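Long-range contact in proline dehydrogenase (Deinococcus radiodurans, PDB 4H6Q), which oxidises L-proline to delta-1-pyrroline-5-carboxylate with FAD as cofactor, the first step of proline breakdown to glutamate: residues Arg143-Phe151 with Val163-Leu171. Sequence-based numbering, arbitrary orientation.
Sequences RVDVTLEQF and VGTVLQSYL. With FAD (flavin-adenine dinucleotide), chain C.
The F151 ring carries the T165 methyl over one face: CG2 stands 3.7 Å from the ring centroid, 10° off the normal, a CH-pi contact. V163 O lies at the ring edge, 3.5 Å from F151 CE1. With CG anti to the backbone N (chi1 176°), the ring extends onto the strand. With an alanine in place of F151, the T165 methyl would probably lose its aromatic cover, and a gap would open beside the V163 carbonyl and G164. T165 CG2 also meets L148 CD2 at 4.2 Å, the two side chains crossing at about a right angle. The T165 hydroxyl is hydrogen-bonded to L136 O of the neighbouring strand. Further along, L148 CD2 touches L167 CD2. V144 CG2 and L171 CD1 then meet tip to tip at 4.0 Å. At the C-terminal end of the strand, Q168 NE2 donates a nearly straight bond (172°) to FAD O2, 2.8 Å away, and is also bonded to E139 O. V166 points away from the helix, and its methyls approach FAD O4. Helix 144-158 thus covers the outer side of strand 163-168, running roughly antiparallel to it, within a beta-alpha-beta unit of the TIM-type barrel, whose C-terminal strand ends hold the flavin.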
loop_
_atom_site.group_PDB
_atom_site.type_symbol
_atom_site.label_atom_id
_atom_site.label_comp_id
_atom_site.label_asym_id
_atom_site.label_seq_id
_atom_site.Cartn_x
_atom_site.Cartn_y
_atom_site.Cartn_z
ATOM N N ARG A 143 15.740 -0.556 2.569
ATOM C CA ARG A 143 15.176 0.675 1.992
ATOM C C ARG A 143 14.417 1.503 3.028
ATOM O O ARG A 143 13.875 2.552 2.704
ATOM C CB ARG A 143 14.283 0.332 0.778
ATOM C CG ARG A 143 15.158 -0.089 -0.439
ATOM C CD ARG A 143 14.316 -0.550 -1.624
ATOM N NE ARG A 143 15.214 -0.937 -2.730
ATOM C CZ ARG A 143 15.618 -0.129 -3.706
ATOM N NH1 ARG A 143 15.204 1.137 -3.761
ATOM N NH2 ARG A 143 16.398 -0.608 -4.655
ATOM N N VAL A 144 14.335 1.033 4.278
ATOM C CA VAL A 144 13.503 1.719 5.297
ATOM C C VAL A 144 14.041 3.110 5.629
ATOM O O VAL A 144 13.266 4.082 5.612
ATOM C CB VAL A 144 13.381 0.874 6.602
ATOM C CG1 VAL A 144 12.620 1.668 7.667
ATOM C CG2 VAL A 144 12.715 -0.469 6.316
ATOM N N ASP A 145 15.348 3.258 5.885
ATOM C CA ASP A 145 15.873 4.581 6.246
ATOM C C ASP A 145 15.633 5.609 5.161
ATOM O O ASP A 145 15.117 6.712 5.429
ATOM C CB ASP A 145 17.377 4.483 6.591
ATOM C CG ASP A 145 17.605 3.810 7.939
ATOM O OD1 ASP A 145 18.376 2.839 8.045
ATOM O OD2 ASP A 145 17.019 4.257 8.909
ATOM N N VAL A 146 16.003 5.291 3.920
ATOM C CA VAL A 146 15.812 6.239 2.837
ATOM C C VAL A 146 14.325 6.515 2.576
ATOM O O VAL A 146 13.934 7.660 2.336
ATOM C CB VAL A 146 16.537 5.817 1.502
ATOM C CG1 VAL A 146 16.038 4.483 0.921
ATOM C CG2 VAL A 146 16.393 6.898 0.456
ATOM N N THR A 147 13.475 5.498 2.658
ATOM C CA THR A 147 12.038 5.749 2.462
ATOM C C THR A 147 11.488 6.673 3.553
ATOM O O THR A 147 10.705 7.576 3.246
ATOM C CB THR A 147 11.244 4.437 2.429
ATOM O OG1 THR A 147 11.739 3.651 1.335
ATOM C CG2 THR A 147 9.743 4.650 2.251
ATOM N N LEU A 148 11.873 6.483 4.810
ATOM C CA LEU A 148 11.387 7.365 5.883
ATOM C C LEU A 148 11.943 8.796 5.802
ATOM O O LEU A 148 11.226 9.768 6.114
ATOM C CB LEU A 148 11.637 6.758 7.277
ATOM C CG LEU A 148 10.844 5.468 7.544
ATOM C CD1 LEU A 148 11.128 4.968 8.965
ATOM C CD2 LEU A 148 9.326 5.579 7.301
ATOM N N GLU A 149 13.191 8.946 5.356
ATOM C CA GLU A 149 13.764 10.256 5.087
ATOM C C GLU A 149 13.005 10.963 3.963
ATOM O O GLU A 149 12.620 12.147 4.067
ATOM C CB GLU A 149 15.231 10.137 4.709
ATOM N N GLN A 150 12.771 10.238 2.866
ATOM C CA GLN A 150 12.069 10.812 1.724
ATOM C C GLN A 150 10.609 11.117 2.075
ATOM O O GLN A 150 10.063 12.166 1.670
ATOM C CB GLN A 150 12.187 9.914 0.511
ATOM C CG GLN A 150 13.612 9.804 -0.019
ATOM C CD GLN A 150 13.785 8.846 -1.184
ATOM O OE1 GLN A 150 13.077 7.858 -1.315
ATOM N NE2 GLN A 150 14.751 9.157 -2.050
ATOM N N PHE A 151 9.977 10.237 2.860
ATOM C CA PHE A 151 8.622 10.514 3.366
ATOM C C PHE A 151 8.563 11.834 4.135
ATOM O O PHE A 151 7.691 12.689 3.864
ATOM C CB PHE A 151 8.120 9.367 4.232
ATOM C CG PHE A 151 6.792 9.641 4.848
ATOM C CD1 PHE A 151 5.642 9.789 4.047
ATOM C CD2 PHE A 151 6.669 9.730 6.227
ATOM C CE1 PHE A 151 4.413 10.066 4.629
ATOM C CE2 PHE A 151 5.417 10.000 6.810
ATOM C CZ PHE A 151 4.276 10.148 6.012
ATOM N N VAL A 163 0.323 12.543 1.281
ATOM C CA VAL A 163 1.303 11.449 1.142
ATOM C C VAL A 163 1.371 10.733 2.459
ATOM O O VAL A 163 1.392 11.370 3.517
ATOM C CB VAL A 163 2.691 11.956 0.670
ATOM C CG1 VAL A 163 3.298 13.025 1.591
ATOM C CG2 VAL A 163 3.661 10.811 0.465
ATOM N N GLY A 164 1.393 9.402 2.396
ATOM C CA GLY A 164 1.477 8.516 3.542
ATOM C C GLY A 164 2.530 7.448 3.331
ATOM O O GLY A 164 3.152 7.389 2.250
ATOM N N THR A 165 2.720 6.606 4.332
ATOM C CA THR A 165 3.646 5.481 4.157
ATOM C C THR A 165 3.168 4.275 4.976
ATOM O O THR A 165 1.966 4.229 5.329
ATOM C CB THR A 165 5.134 5.895 4.401
ATOM O OG1 THR A 165 5.994 4.847 3.950
ATOM C CG2 THR A 165 5.452 6.194 5.869
ATOM N N VAL A 166 4.076 3.324 5.190
ATOM C CA VAL A 166 3.757 2.002 5.724
ATOM C C VAL A 166 4.821 1.632 6.762
ATOM O O VAL A 166 6.008 1.946 6.567
ATOM C CB VAL A 166 3.819 0.934 4.599
ATOM C CG1 VAL A 166 3.569 -0.468 5.146
ATOM C CG2 VAL A 166 2.844 1.291 3.423
ATOM N N LEU A 167 4.413 0.986 7.863
ATOM C CA LEU A 167 5.374 0.370 8.786
ATOM C C LEU A 167 5.026 -1.081 8.965
ATOM O O LEU A 167 3.821 -1.469 9.060
ATOM C CB LEU A 167 5.436 1.059 10.148
ATOM C CG LEU A 167 5.972 2.493 10.093
ATOM C CD1 LEU A 167 5.786 3.172 11.404
ATOM C CD2 LEU A 167 7.445 2.546 9.689
ATOM N N GLN A 168 6.091 -1.885 9.039
ATOM C CA GLN A 168 5.930 -3.358 9.084
ATOM C C GLN A 168 6.133 -3.873 10.509
ATOM O O GLN A 168 7.224 -3.649 11.126
ATOM C CB GLN A 168 6.936 -4.058 8.147
ATOM C CG GLN A 168 6.806 -3.644 6.686
ATOM C CD GLN A 168 8.122 -3.572 5.979
ATOM O OE1 GLN A 168 9.092 -3.056 6.540
ATOM N NE2 GLN A 168 8.158 -3.982 4.726
ATOM N N SER A 169 5.149 -4.579 11.062
ATOM C CA SER A 169 5.226 -4.997 12.475
ATOM C C SER A 169 6.261 -6.077 12.727
ATOM O O SER A 169 6.619 -6.335 13.888
ATOM C CB SER A 169 3.872 -5.474 13.009
ATOM O OG SER A 169 3.540 -6.801 12.540
ATOM N N TYR A 170 6.750 -6.758 11.691
ATOM C CA TYR A 170 7.772 -7.770 11.948
ATOM C C TYR A 170 9.136 -7.189 12.254
ATOM O O TYR A 170 10.009 -7.919 12.760
ATOM C CB TYR A 170 7.819 -8.877 10.869
ATOM C CG TYR A 170 8.278 -8.543 9.443
ATOM C CD1 TYR A 170 8.244 -9.551 8.466
ATOM C CD2 TYR A 170 8.663 -7.258 9.026
ATOM C CE1 TYR A 170 8.637 -9.319 7.128
ATOM C CE2 TYR A 170 9.032 -7.004 7.691
ATOM C CZ TYR A 170 9.001 -8.036 6.746
ATOM O OH TYR A 170 9.358 -7.778 5.439
ATOM N N LEU A 171 9.356 -5.897 12.008
ATOM C CA LEU A 171 10.697 -5.307 12.258
ATOM C C LEU A 171 10.836 -4.778 13.684
ATOM O O LEU A 171 9.960 -4.054 14.175
ATOM C CB LEU A 171 10.996 -4.156 11.293
ATOM C CG LEU A 171 11.049 -4.454 9.794
ATOM C CD1 LEU A 171 11.598 -3.233 9.028
ATOM C CD2 LEU A 171 11.881 -5.676 9.469
HETATM P PA FAD C . -1.488 -13.515 7.873
HETATM O O1A FAD C . -1.232 -13.809 9.355
HETATM O O2A FAD C . -0.409 -13.810 6.914
HETATM O O5B FAD C . -2.717 -14.163 7.306
HETATM C C5B FAD C . -3.964 -14.022 7.969
HETATM C C4B FAD C . -5.095 -14.742 7.265
HETATM O O4B FAD C . -5.452 -13.970 6.140
HETATM C C3B FAD C . -4.727 -16.065 6.699
HETATM O O3B FAD C . -4.757 -17.136 7.628
HETATM C C2B FAD C . -5.718 -16.187 5.606
HETATM O O2B FAD C . -7.015 -16.457 6.092
HETATM C C1B FAD C . -5.696 -14.802 5.044
HETATM N N9A FAD C . -4.662 -14.588 4.032
HETATM C C8A FAD C . -3.610 -13.676 4.097
HETATM N N7A FAD C . -2.847 -13.724 3.004
HETATM C C5A FAD C . -3.421 -14.672 2.161
HETATM C C6A FAD C . -3.092 -15.166 0.912
HETATM N N6A FAD C . -1.965 -14.676 0.187
HETATM N N1A FAD C . -3.875 -16.119 0.382
HETATM C C2A FAD C . -4.958 -16.600 1.026
HETATM N N3A FAD C . -5.320 -16.165 2.242
HETATM C C4A FAD C . -4.577 -15.212 2.795
HETATM N N1 FAD C . 3.728 -5.520 3.529
HETATM C C2 FAD C . 4.864 -4.827 3.247
HETATM O O2 FAD C . 5.994 -5.348 3.662
HETATM N N3 FAD C . 4.860 -3.631 2.583
HETATM C C4 FAD C . 3.673 -3.054 2.146
HETATM O O4 FAD C . 3.690 -1.884 1.476
HETATM C C4X FAD C . 2.420 -3.763 2.417
HETATM N N5 FAD C . 1.218 -3.243 2.012
HETATM C C5X FAD C . 0.080 -3.946 2.338
HETATM C C6 FAD C . -1.169 -3.437 1.948
HETATM C C7 FAD C . -2.357 -4.128 2.298
HETATM C C7M FAD C . -3.716 -3.574 1.875
HETATM C C8 FAD C . -2.258 -5.329 3.040
HETATM C C8M FAD C . -3.494 -6.090 3.438
HETATM C C9 FAD C . -1.003 -5.848 3.394
HETATM C C9A FAD C . 0.149 -5.159 3.068
HETATM N N10 FAD C . 1.391 -5.689 3.470
HETATM C C10 FAD C . 2.531 -4.999 3.137
HETATM C "C1'" FAD C . 1.501 -6.907 4.255
HETATM C "C2'" FAD C . 1.830 -8.169 3.521
HETATM O "O2'" FAD C . 1.252 -8.035 2.227
HETATM C "C3'" FAD C . 1.333 -9.162 4.600
HETATM O "O3'" FAD C . 2.322 -9.684 5.436
HETATM C "C4'" FAD C . 0.411 -10.236 4.174
HETATM O "O4'" FAD C . -0.675 -9.578 3.626
HETATM C "C5'" FAD C . 0.014 -11.047 5.400
HETATM O "O5'" FAD C . -1.377 -11.107 5.464
HETATM P P FAD C . -2.189 -10.813 6.801
HETATM O O1P FAD C . -1.853 -9.532 7.625
HETATM O O2P FAD C . -3.650 -11.111 6.368
HETATM O O3P FAD C . -1.916 -12.056 7.795
#